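Long-range contacts in glutamate ABC superfamily ATP binding cassette transporter, binding protein (Enterococcus faecium DO, PDB 5EYF), which binds glutamate as the extracellular solute-binding protein of an ABC transporter and probably hands it to the membrane components for uptake: residues Phe41-Lys52 / Asp225-Phe236; Phe98-Gly106 / Phe236-Val244. All coordinates share one frame; numbering follows the deposited sequence. Where two conformers were deposited one is given.

Contacts 1 and 2 illustrate how the C-terminal end of a family 3 solute-binding protein is sewn back onto the body of the fold. Contact 1 lays helix 227-235 against helix 41-54; contact 2 ties the tail that follows to strand 103-112 and the residues just before it. Their centres lie 12 Å apart, and Phe-236 belongs to both, meeting Phe-41 in one and Phe-103 in the other. Tyr-102 OH lies 2.6 Å from Asp-42 OD1, and Tyr-232 OH 2.6 Å from Glu-239 O, both probable hydrogen bonds. Neither contact touches the bound glutamate: the side chain of Phe-41 is about 12 Å from it, that of Phe-103 about 8 Å.

Contact 1 of 2, residues Phe41-Lys52 / Asp225-Phe236; sequences FDVDIAKAITKK and DGTYDKIYQKWF
Phe-236 points its ring edge at one face of Phe-41 in a T-shaped pair, centroids 5.4 Å apart and planes at 69°, while Ile-45 CG1 covers the opposite face over its centre. At the Phe-41 ring edge lie the backbone O of Ile-231 and N of Tyr-232. CG stands anti to the backbone N (chi1 178°), which sends the ring as a knob into the hole of Tyr-228, Ile-231, Tyr-232 and Trp-235. The indole of Trp-235 lies between Phe-41 N on one face and Lys-234 CG on the other; its edge points at Asp-44.

Midway, Ile-231 answers as the reciprocal knob, its CD1 3.7 Å from Ala-48 CB, so the C-terminal helix 227-235 interlocks with helix 41-54, nearly antiparallel (160°).

Two donors grip Asp-44 OD2: Lys-234 NZ at 2.7 Å through the syn lone pair, and Trp-235 NE1 at 2.8 Å from above the carboxylate plane. At the far end Lys-52 NZ bridges to Asp-225 OD2 (2.8 Å), while OD1 of that aspartate closes an Asx turn on Thr-227 N. The aromatic cluster thus adjoins the Asp-44 bridge, whose paired donors would be expected to favour a charged carboxylate.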
loop_
_atom_site.group_PDB
_atom_site.type_symbol
_atom_site.label_atom_id
_atom_site.label_comp_id
_atom_site.label_asym_id
_atom_site.label_seq_id
_atom_site.Cartn_x
_atom_site.Cartn_y
_atom_site.Cartn_z
ATOM N N PHE B 41 -4.768 9.756 -14.731
ATOM C CA PHE B 41 -5.188 9.834 -13.337
ATOM C C PHE B 41 -4.457 10.944 -12.590
ATOM O O PHE B 41 -5.071 11.685 -11.817
ATOM C CB PHE B 41 -4.942 8.468 -12.674
ATOM C CG PHE B 41 -5.272 8.395 -11.213
ATOM C CD1 PHE B 41 -6.597 8.275 -10.799
ATOM C CD2 PHE B 41 -4.264 8.375 -10.250
ATOM C CE1 PHE B 41 -6.917 8.183 -9.457
ATOM C CE2 PHE B 41 -4.572 8.260 -8.907
ATOM C CZ PHE B 41 -5.896 8.163 -8.500
ATOM N N ASP B 42 -3.122 11.010 -12.720
ATOM C CA ASP B 42 -2.379 12.065 -12.024
ATOM C C ASP B 42 -2.847 13.446 -12.476
ATOM O O ASP B 42 -2.990 14.359 -11.655
ATOM C CB ASP B 42 -0.868 11.966 -12.295
ATOM C CG ASP B 42 -0.170 10.871 -11.518
ATOM O OD1 ASP B 42 -0.702 10.379 -10.486
ATOM O OD2 ASP B 42 0.970 10.529 -11.966
ATOM N N VAL B 43 -3.049 13.620 -13.793
ATOM C CA VAL B 43 -3.556 14.883 -14.332
ATOM C C VAL B 43 -4.923 15.215 -13.733
ATOM O O VAL B 43 -5.190 16.365 -13.344
ATOM C CB VAL B 43 -3.614 14.812 -15.868
ATOM C CG1 VAL B 43 -4.349 16.038 -16.445
ATOM C CG2 VAL B 43 -2.211 14.722 -16.433
ATOM N N ASP B 44 -5.818 14.228 -13.664
ATOM C CA ASP B 44 -7.166 14.518 -13.155
ATOM C C ASP B 44 -7.163 14.829 -11.662
ATOM O O ASP B 44 -7.934 15.681 -11.189
ATOM C CB ASP B 44 -8.110 13.353 -13.452
ATOM C CG ASP B 44 -8.571 13.336 -14.911
ATOM O OD1 ASP B 44 -8.220 14.269 -15.682
ATOM O OD2 ASP B 44 -9.291 12.392 -15.286
ATOM N N ILE B 45 -6.348 14.111 -10.897
ATOM C CA ILE B 45 -6.189 14.440 -9.482
ATOM C C ILE B 45 -5.664 15.869 -9.328
ATOM O O ILE B 45 -6.135 16.635 -8.474
ATOM C CB ILE B 45 -5.275 13.399 -8.791
ATOM C CG1 ILE B 45 -5.952 11.984 -8.725
ATOM C CG2 ILE B 45 -4.895 13.838 -7.403
ATOM C CD1 ILE B 45 -7.107 11.893 -7.725
ATOM N N ALA B 46 -4.650 16.246 -10.127
ATOM C CA ALA B 46 -4.115 17.611 -10.072
ATOM C C ALA B 46 -5.196 18.652 -10.334
ATOM O O ALA B 46 -5.277 19.669 -9.634
ATOM C CB ALA B 46 -3.001 17.764 -11.104
ATOM N N LYS B 47 -6.003 18.441 -11.375
ATOM C CA LYS B 47 -7.064 19.405 -11.685
ATOM C C LYS B 47 -8.059 19.507 -10.535
ATOM O O LYS B 47 -8.475 20.613 -10.158
ATOM C CB LYS B 47 -7.769 19.010 -12.982
ATOM C CG LYS B 47 -6.884 19.116 -14.213
ATOM C CD LYS B 47 -7.596 18.604 -15.429
ATOM C CE LYS B 47 -6.788 18.870 -16.664
ATOM N NZ LYS B 47 -7.600 18.638 -17.901
ATOM N N ALA B 48 -8.452 18.366 -9.965
ATOM C CA ALA B 48 -9.421 18.388 -8.875
ATOM C C ALA B 48 -8.858 19.092 -7.640
ATOM O O ALA B 48 -9.575 19.835 -6.956
ATOM C CB ALA B 48 -9.847 16.958 -8.544
ATOM N N ILE B 49 -7.573 18.880 -7.337
ATOM C CA ILE B 49 -6.973 19.543 -6.189
ATOM C C ILE B 49 -6.943 21.037 -6.413
ATOM O O ILE B 49 -7.248 21.822 -5.507
ATOM C CB ILE B 49 -5.555 19.003 -5.949
ATOM C CG1 ILE B 49 -5.650 17.575 -5.426
ATOM C CG2 ILE B 49 -4.796 19.896 -4.962
ATOM C CD1 ILE B 49 -4.293 16.889 -5.359
ATOM N N THR B 50 -6.559 21.446 -7.618
ATOM C CA THR B 50 -6.500 22.863 -7.919
ATOM C C THR B 50 -7.854 23.531 -7.725
ATOM O O THR B 50 -7.937 24.649 -7.191
ATOM C CB THR B 50 -6.008 23.056 -9.348
ATOM O OG1 THR B 50 -4.741 22.400 -9.485
ATOM C CG2 THR B 50 -5.784 24.554 -9.597
ATOM N N LYS B 51 -8.934 22.854 -8.110
ATOM C CA LYS B 51 -10.250 23.463 -7.899
ATOM C C LYS B 51 -10.616 23.541 -6.414
ATOM O O LYS B 51 -11.303 24.487 -5.991
ATOM C CB LYS B 51 -11.318 22.692 -8.682
ATOM C CG LYS B 51 -11.153 22.757 -10.209
ATOM C CD LYS B 51 -11.155 24.197 -10.732
ATOM C CE LYS B 51 -11.323 24.225 -12.260
ATOM N NZ LYS B 51 -11.087 25.576 -12.875
ATOM N N LYS B 52 -10.195 22.564 -5.610
ATOM C CA LYS B 52 -10.418 22.667 -4.168
ATOM C C LYS B 52 -9.633 23.830 -3.569
ATOM O O LYS B 52 -10.146 24.560 -2.711
ATOM C CB LYS B 52 -10.026 21.358 -3.466
ATOM C CG LYS B 52 -10.869 20.131 -3.826
ATOM C CD LYS B 52 -12.348 20.344 -3.565
ATOM C CE LYS B 52 -13.080 19.012 -3.598
ATOM N NZ LYS B 52 -14.556 19.290 -3.562
ATOM N N ASP B 225 -16.139 13.648 -0.524
ATOM C CA ASP B 225 -17.296 13.903 -1.370
ATOM C C ASP B 225 -17.349 13.029 -2.611
ATOM O O ASP B 225 -18.250 13.199 -3.434
ATOM C CB ASP B 225 -17.407 15.388 -1.734
ATOM C CG ASP B 225 -16.272 15.895 -2.624
ATOM O OD1 ASP B 225 -15.560 15.078 -3.233
ATOM O OD2 ASP B 225 -16.124 17.135 -2.734
ATOM N N GLY B 226 -16.453 12.057 -2.739
ATOM C CA GLY B 226 -16.534 11.128 -3.838
ATOM C C GLY B 226 -15.824 11.562 -5.098
ATOM O O GLY B 226 -15.875 10.829 -6.101
ATOM N N THR B 227 -15.200 12.743 -5.095
ATOM C CA THR B 227 -14.445 13.182 -6.258
ATOM C C THR B 227 -13.278 12.255 -6.523
ATOM O O THR B 227 -13.011 11.888 -7.675
ATOM C CB THR B 227 -13.927 14.604 -6.040
ATOM O OG1 THR B 227 -15.036 15.508 -5.827
ATOM C CG2 THR B 227 -13.083 15.064 -7.255
ATOM N N TYR B 228 -12.558 11.872 -5.467
ATOM C CA TYR B 228 -11.472 10.913 -5.639
ATOM C C TYR B 228 -11.986 9.623 -6.263
ATOM O O TYR B 228 -11.409 9.104 -7.239
ATOM C CB TYR B 228 -10.798 10.633 -4.295
ATOM C CG TYR B 228 -9.742 9.562 -4.394
ATOM C CD1 TYR B 228 -8.436 9.898 -4.686
ATOM C CD2 TYR B 228 -10.060 8.203 -4.214
ATOM C CE1 TYR B 228 -7.438 8.916 -4.810
ATOM C CE2 TYR B 228 -9.099 7.226 -4.319
ATOM C CZ TYR B 228 -7.791 7.579 -4.616
ATOM O OH TYR B 228 -6.873 6.561 -4.708
ATOM N N ASP B 229 -13.076 9.083 -5.704
ATOM C CA ASP B 229 -13.586 7.799 -6.171
ATOM C C ASP B 229 -14.013 7.876 -7.636
ATOM O O ASP B 229 -13.756 6.946 -8.410
ATOM C CB ASP B 229 -14.740 7.352 -5.260
ATOM C CG ASP B 229 -14.324 7.274 -3.779
ATOM O OD1 ASP B 229 -14.035 8.300 -3.137
ATOM O OD2 ASP B 229 -14.317 6.180 -3.235
ATOM N N LYS B 230 -14.621 8.999 -8.049
ATOM C CA LYS B 230 -15.016 9.147 -9.444
ATOM C C LYS B 230 -13.793 9.128 -10.361
ATOM O O LYS B 230 -13.802 8.486 -11.420
ATOM C CB LYS B 230 -15.808 10.449 -9.609
ATOM C CG LYS B 230 -16.569 10.552 -10.904
ATOM C CD LYS B 230 -17.473 11.774 -10.939
ATOM C CE LYS B 230 -18.440 11.701 -12.134
ATOM N NZ LYS B 230 -19.215 12.975 -12.348
ATOM N N ILE B 231 -12.736 9.849 -9.977
ATOM C CA ILE B 231 -11.527 9.893 -10.802
ATOM C C ILE B 231 -10.864 8.515 -10.861
ATOM O O ILE B 231 -10.397 8.072 -11.928
ATOM C CB ILE B 231 -10.566 10.961 -10.262
ATOM C CG1 ILE B 231 -11.167 12.355 -10.396
ATOM C CG2 ILE B 231 -9.194 10.897 -10.979
ATOM C CD1 ILE B 231 -10.406 13.430 -9.640
ATOM N N TYR B 232 -10.817 7.816 -9.721
ATOM C CA TYR B 232 -10.271 6.462 -9.693
ATOM C C TYR B 232 -11.051 5.537 -10.633
ATOM O O TYR B 232 -10.455 4.779 -11.409
ATOM C CB TYR B 232 -10.267 5.919 -8.260
ATOM C CG TYR B 232 -9.502 4.612 -8.209
ATOM C CD1 TYR B 232 -8.126 4.595 -7.977
ATOM C CD2 TYR B 232 -10.140 3.408 -8.480
ATOM C CE1 TYR B 232 -7.419 3.406 -7.987
ATOM C CE2 TYR B 232 -9.438 2.212 -8.505
ATOM C CZ TYR B 232 -8.081 2.218 -8.263
ATOM O OH TYR B 232 -7.397 1.030 -8.300
ATOM N N GLN B 233 -12.390 5.607 -10.581
ATOM C CA GLN B 233 -13.243 4.754 -11.409
ATOM C C GLN B 233 -13.085 5.044 -12.897
ATOM O O GLN B 233 -13.282 4.149 -13.726
ATOM C CB GLN B 233 -14.703 4.929 -10.992
ATOM C CG GLN B 233 -14.973 4.384 -9.607
ATOM C CD GLN B 233 -16.291 4.835 -8.993
ATOM O OE1 GLN B 233 -16.403 4.990 -7.755
ATOM N NE2 GLN B 233 -17.310 4.999 -9.837
ATOM N N LYS B 234 -12.748 6.287 -13.255
ATOM C CA LYS B 234 -12.534 6.648 -14.654
ATOM C C LYS B 234 -11.320 5.939 -15.239
ATOM O O LYS B 234 -11.362 5.460 -16.382
ATOM C CB LYS B 234 -12.366 8.168 -14.767
ATOM C CG LYS B 234 -11.990 8.668 -16.179
ATOM C CD LYS B 234 -11.837 10.190 -16.200
ATOM C CE LYS B 234 -11.142 10.673 -17.451
ATOM N NZ LYS B 234 -10.888 12.143 -17.422
ATOM N N TRP B 235 -10.236 5.852 -14.468
ATOM C CA TRP B 235 -8.958 5.351 -14.972
ATOM C C TRP B 235 -8.701 3.878 -14.668
ATOM O O TRP B 235 -8.013 3.218 -15.452
ATOM C CB TRP B 235 -7.799 6.211 -14.424
ATOM C CG TRP B 235 -7.886 7.588 -15.045
ATOM C CD1 TRP B 235 -8.420 8.727 -14.485
ATOM C CD2 TRP B 235 -7.543 7.926 -16.384
ATOM N NE1 TRP B 235 -8.383 9.760 -15.391
ATOM C CE2 TRP B 235 -7.841 9.296 -16.560
ATOM C CE3 TRP B 235 -6.972 7.216 -17.444
ATOM C CZ2 TRP B 235 -7.611 9.969 -17.767
ATOM C CZ3 TRP B 235 -6.734 7.882 -18.626
ATOM C CH2 TRP B 235 -7.061 9.245 -18.783
ATOM N N PHE B 236 -9.247 3.341 -13.577
ATOM C CA PHE B 236 -8.980 1.965 -13.147
ATOM C C PHE B 236 -10.275 1.210 -12.869
ATOM O O PHE B 236 -10.456 0.632 -11.790
ATOM C CB PHE B 236 -8.078 1.984 -11.916
ATOM C CG PHE B 236 -6.859 2.773 -12.127
ATOM C CD1 PHE B 236 -5.863 2.287 -12.955
ATOM C CD2 PHE B 236 -6.728 4.046 -11.589
ATOM C CE1 PHE B 236 -4.751 3.032 -13.208
ATOM C CE2 PHE B 236 -5.607 4.807 -11.871
ATOM C CZ PHE B 236 -4.612 4.290 -12.662
#

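Contact 2 of 2, residues Phe98-Gly106 / Phe236-Val244; sequences FSDVYFDAG and FPNETEGKV
Phe-103 and Gly-242 meet face to backbone: the glycine CA stands over the phenyl ring, 4.1 Å from its centroid, in a CH-pi contact, and the glycine O lies over the same ring toward its rim. That oxygen accepts the one direct hydrogen bond between the segments, from Asp-104 N at 2.9 Å with an N-H...O angle of 156°. Two CA-H...O contacts supplement it, Phe-103 CA to Gly-242 O (3.6 Å) and Gly-242 CA to Asp-104 O (3.3 Å). With no side chain on Gly-242, its backbone lies directly over the ring.

The ring of Phe-103, its CG anti to the backbone N (chi1 -170°), reaches on to Phe-236 and sets CE1 over one face of that phenyl, 3.5 Å from CE2, with the planes 50° apart. Val-244 lays CG2 against the peptide joining Tyr-102 and Phe-103, 3.6 Å from Tyr-102 C, and touches CG1 of Val-101.

Further out, a water lies 2.6 Å from Asp-104 OD2 and also close to Lys-243 O, and can link carboxylate to tail. Type I turns at Phe-236 to Glu-239 and Thr-240 to Lys-243 shape the tail, and Tyr-228 OH bonds to both Tyr-102 O and Val-244 N. Strand 198-205 pairs with the backbone of Tyr-102 and Phe-103, while Tyr-200 and Phe-28 add rings around Phe-103. From the second subunit, Asn-197 packs on Asp-104 and gives its N-H to Glu-241 OE1; a bound magnesium ion lies about 4 Å from the Asp-104 side chain.

The tail is therefore held by one backbone hydrogen bond, apolar cover and possibly a water bridge. The Asp-104 side chain of the strand sits at the subunit interface, where the nearby cation would probably stabilise the carboxylate's negative charge.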
loop_
_atom_site.group_PDB
_atom_site.type_symbol
_atom_site.label_atom_id
_atom_site.label_comp_id
_atom_site.label_asym_id
_atom_site.label_seq_id
_atom_site.Cartn_x
_atom_site.Cartn_y
_atom_site.Cartn_z
ATOM N N PHE B 98 5.935 15.264 1.208
ATOM C CA PHE B 98 4.925 14.535 0.456
ATOM C C PHE B 98 3.540 14.740 1.050
ATOM O O PHE B 98 3.374 14.753 2.281
ATOM C CB PHE B 98 5.197 13.024 0.466
ATOM C CG PHE B 98 6.286 12.572 -0.487
ATOM C CD1 PHE B 98 6.025 12.455 -1.833
ATOM C CD2 PHE B 98 7.531 12.165 -0.001
ATOM C CE1 PHE B 98 6.989 11.996 -2.718
ATOM C CE2 PHE B 98 8.513 11.689 -0.875
ATOM C CZ PHE B 98 8.240 11.597 -2.236
ATOM N N SER B 99 2.542 14.823 0.169
ATOM C CA SER B 99 1.146 14.717 0.588
ATOM C C SER B 99 0.843 13.316 1.135
ATOM O O SER B 99 1.644 12.366 1.045
ATOM C CB SER B 99 0.198 14.961 -0.580
ATOM O OG SER B 99 0.228 13.860 -1.503
ATOM N N ASP B 100 -0.375 13.197 1.645
ATOM C CA ASP B 100 -0.971 11.882 1.871
ATOM C C ASP B 100 -0.931 11.034 0.595
ATOM O O ASP B 100 -0.969 11.550 -0.539
ATOM C CB ASP B 100 -2.428 12.046 2.329
ATOM C CG ASP B 100 -2.544 12.714 3.682
ATOM O OD1 ASP B 100 -1.618 12.607 4.502
ATOM O OD2 ASP B 100 -3.603 13.300 3.951
ATOM N N VAL B 101 -0.884 9.720 0.799
ATOM C CA VAL B 101 -0.866 8.758 -0.305
ATOM C C VAL B 101 -2.155 8.872 -1.105
ATOM O O VAL B 101 -3.252 8.937 -0.544
ATOM C CB VAL B 101 -0.683 7.341 0.250
ATOM C CG1 VAL B 101 -0.870 6.234 -0.837
ATOM C CG2 VAL B 101 0.707 7.198 0.887
ATOM N N TYR B 102 -2.038 8.906 -2.436
ATOM C CA TYR B 102 -3.246 8.950 -3.260
ATOM C C TYR B 102 -3.388 7.760 -4.228
ATOM O O TYR B 102 -4.410 7.670 -4.933
ATOM C CB TYR B 102 -3.331 10.303 -4.040
ATOM C CG TYR B 102 -2.315 10.400 -5.151
ATOM C CD1 TYR B 102 -2.673 10.074 -6.464
ATOM C CD2 TYR B 102 -0.975 10.756 -4.893
ATOM C CE1 TYR B 102 -1.748 10.100 -7.483
ATOM C CE2 TYR B 102 -0.034 10.791 -5.931
ATOM C CZ TYR B 102 -0.423 10.430 -7.200
ATOM O OH TYR B 102 0.515 10.396 -8.219
ATOM N N PHE B 103 -2.409 6.846 -4.290
ATOM C CA PHE B 103 -2.501 5.644 -5.111
ATOM C C PHE B 103 -1.570 4.599 -4.499
ATOM O O PHE B 103 -0.465 4.933 -4.081
ATOM C CB PHE B 103 -2.097 5.919 -6.581
ATOM C CG PHE B 103 -2.403 4.772 -7.525
ATOM C CD1 PHE B 103 -3.623 4.694 -8.180
ATOM C CD2 PHE B 103 -1.475 3.742 -7.724
ATOM C CE1 PHE B 103 -3.926 3.626 -9.023
ATOM C CE2 PHE B 103 -1.762 2.684 -8.593
ATOM C CZ PHE B 103 -2.991 2.618 -9.236
ATOM N N ASP B 104 -1.997 3.339 -4.515
ATOM C CA ASP B 104 -1.265 2.243 -3.890
ATOM C C ASP B 104 -0.758 1.258 -4.953
ATOM O O ASP B 104 -1.444 0.300 -5.296
ATOM C CB ASP B 104 -2.225 1.575 -2.890
ATOM C CG ASP B 104 -1.530 0.745 -1.857
ATOM O OD1 ASP B 104 -0.290 0.709 -1.877
ATOM O OD2 ASP B 104 -2.250 0.156 -0.997
ATOM N N ALA B 105 0.438 1.507 -5.485
ATOM C CA ALA B 105 1.014 0.647 -6.518
ATOM C C ALA B 105 1.964 -0.377 -5.895
ATOM O O ALA B 105 2.133 -0.454 -4.675
ATOM C CB ALA B 105 1.709 1.494 -7.602
ATOM N N GLY B 106 2.609 -1.170 -6.746
ATOM C CA GLY B 106 3.649 -2.082 -6.290
ATOM C C GLY B 106 4.446 -2.549 -7.475
ATOM O O GLY B 106 3.905 -2.684 -8.566
ATOM N N PHE B 236 -9.247 3.341 -13.577
ATOM C CA PHE B 236 -8.980 1.965 -13.147
ATOM C C PHE B 236 -10.275 1.210 -12.869
ATOM O O PHE B 236 -10.456 0.632 -11.790
ATOM C CB PHE B 236 -8.078 1.984 -11.916
ATOM C CG PHE B 236 -6.859 2.773 -12.127
ATOM C CD1 PHE B 236 -5.863 2.287 -12.955
ATOM C CD2 PHE B 236 -6.728 4.046 -11.589
ATOM C CE1 PHE B 236 -4.751 3.032 -13.208
ATOM C CE2 PHE B 236 -5.607 4.807 -11.871
ATOM C CZ PHE B 236 -4.612 4.290 -12.662
ATOM N N PRO B 237 -11.178 1.145 -13.848
ATOM C CA PRO B 237 -12.502 0.568 -13.576
ATOM C C PRO B 237 -12.472 -0.908 -13.216
ATOM O O PRO B 237 -13.381 -1.379 -12.521
ATOM C CB PRO B 237 -13.261 0.809 -14.885
ATOM C CG PRO B 237 -12.192 0.896 -15.949
ATOM C CD PRO B 237 -11.048 1.585 -15.260
ATOM N N ASN B 238 -11.457 -1.655 -13.643
ATOM C CA ASN B 238 -11.410 -3.089 -13.381
ATOM C C ASN B 238 -10.248 -3.485 -12.482
ATOM O O ASN B 238 -9.953 -4.682 -12.360
ATOM C CB ASN B 238 -11.340 -3.869 -14.699
ATOM C CG ASN B 238 -12.564 -3.652 -15.558
ATOM O OD1 ASN B 238 -13.678 -3.498 -15.040
ATOM N ND2 ASN B 238 -12.374 -3.633 -16.872
ATOM N N GLU B 239 -9.583 -2.519 -11.850
ATOM C CA GLU B 239 -8.446 -2.793 -10.978
ATOM C C GLU B 239 -8.704 -2.092 -9.650
ATOM O O GLU B 239 -8.661 -0.860 -9.569
ATOM C CB GLU B 239 -7.132 -2.323 -11.608
ATOM C CG GLU B 239 -6.741 -3.062 -12.900
ATOM C CD GLU B 239 -6.378 -4.536 -12.674
ATOM O OE1 GLU B 239 -6.132 -4.944 -11.513
ATOM O OE2 GLU B 239 -6.354 -5.295 -13.665
ATOM N N THR B 240 -8.951 -2.874 -8.615
ATOM C CA THR B 240 -9.404 -2.335 -7.343
ATOM C C THR B 240 -8.269 -2.008 -6.367
ATOM O O THR B 240 -8.463 -1.162 -5.483
ATOM C CB THR B 240 -10.354 -3.342 -6.672
ATOM O OG1 THR B 240 -9.655 -4.578 -6.473
ATOM C CG2 THR B 240 -11.566 -3.623 -7.544
ATOM N N GLU B 241 -7.094 -2.636 -6.509
ATOM C CA GLU B 241 -6.107 -2.630 -5.433
ATOM C C GLU B 241 -5.359 -1.315 -5.275
ATOM O O GLU B 241 -4.791 -1.069 -4.203
ATOM C CB GLU B 241 -5.094 -3.753 -5.645
ATOM C CG GLU B 241 -5.722 -5.122 -5.487
ATOM C CD GLU B 241 -6.646 -5.195 -4.283
ATOM O OE1 GLU B 241 -6.136 -5.209 -3.152
ATOM O OE2 GLU B 241 -7.885 -5.240 -4.470
ATOM N N GLY B 242 -5.317 -0.480 -6.308
ATOM C CA GLY B 242 -4.593 0.761 -6.183
ATOM C C GLY B 242 -5.354 1.850 -5.463
ATOM O O GLY B 242 -4.776 2.876 -5.115
ATOM N N LYS B 243 -6.649 1.653 -5.250
ATOM C CA LYS B 243 -7.476 2.670 -4.631
ATOM C C LYS B 243 -7.125 2.885 -3.167
ATOM O O LYS B 243 -7.035 1.928 -2.389
ATOM C CB LYS B 243 -8.942 2.256 -4.733
ATOM C CG LYS B 243 -9.910 3.310 -4.232
ATOM C CD LYS B 243 -11.340 2.848 -4.411
ATOM C CE LYS B 243 -12.254 4.003 -4.101
ATOM N NZ LYS B 243 -13.700 3.654 -4.139
ATOM N N VAL B 244 -7.006 4.153 -2.789
ATOM C CA VAL B 244 -6.923 4.565 -1.395
ATOM C C VAL B 244 -8.350 4.766 -0.895
ATOM O O VAL B 244 -9.070 5.645 -1.382
ATOM C CB VAL B 244 -6.088 5.848 -1.258
ATOM C CG1 VAL B 244 -6.092 6.377 0.186
ATOM C CG2 VAL B 244 -4.679 5.562 -1.719
HETATM O O HOH W 1 -4.846 0.496 -1.143
#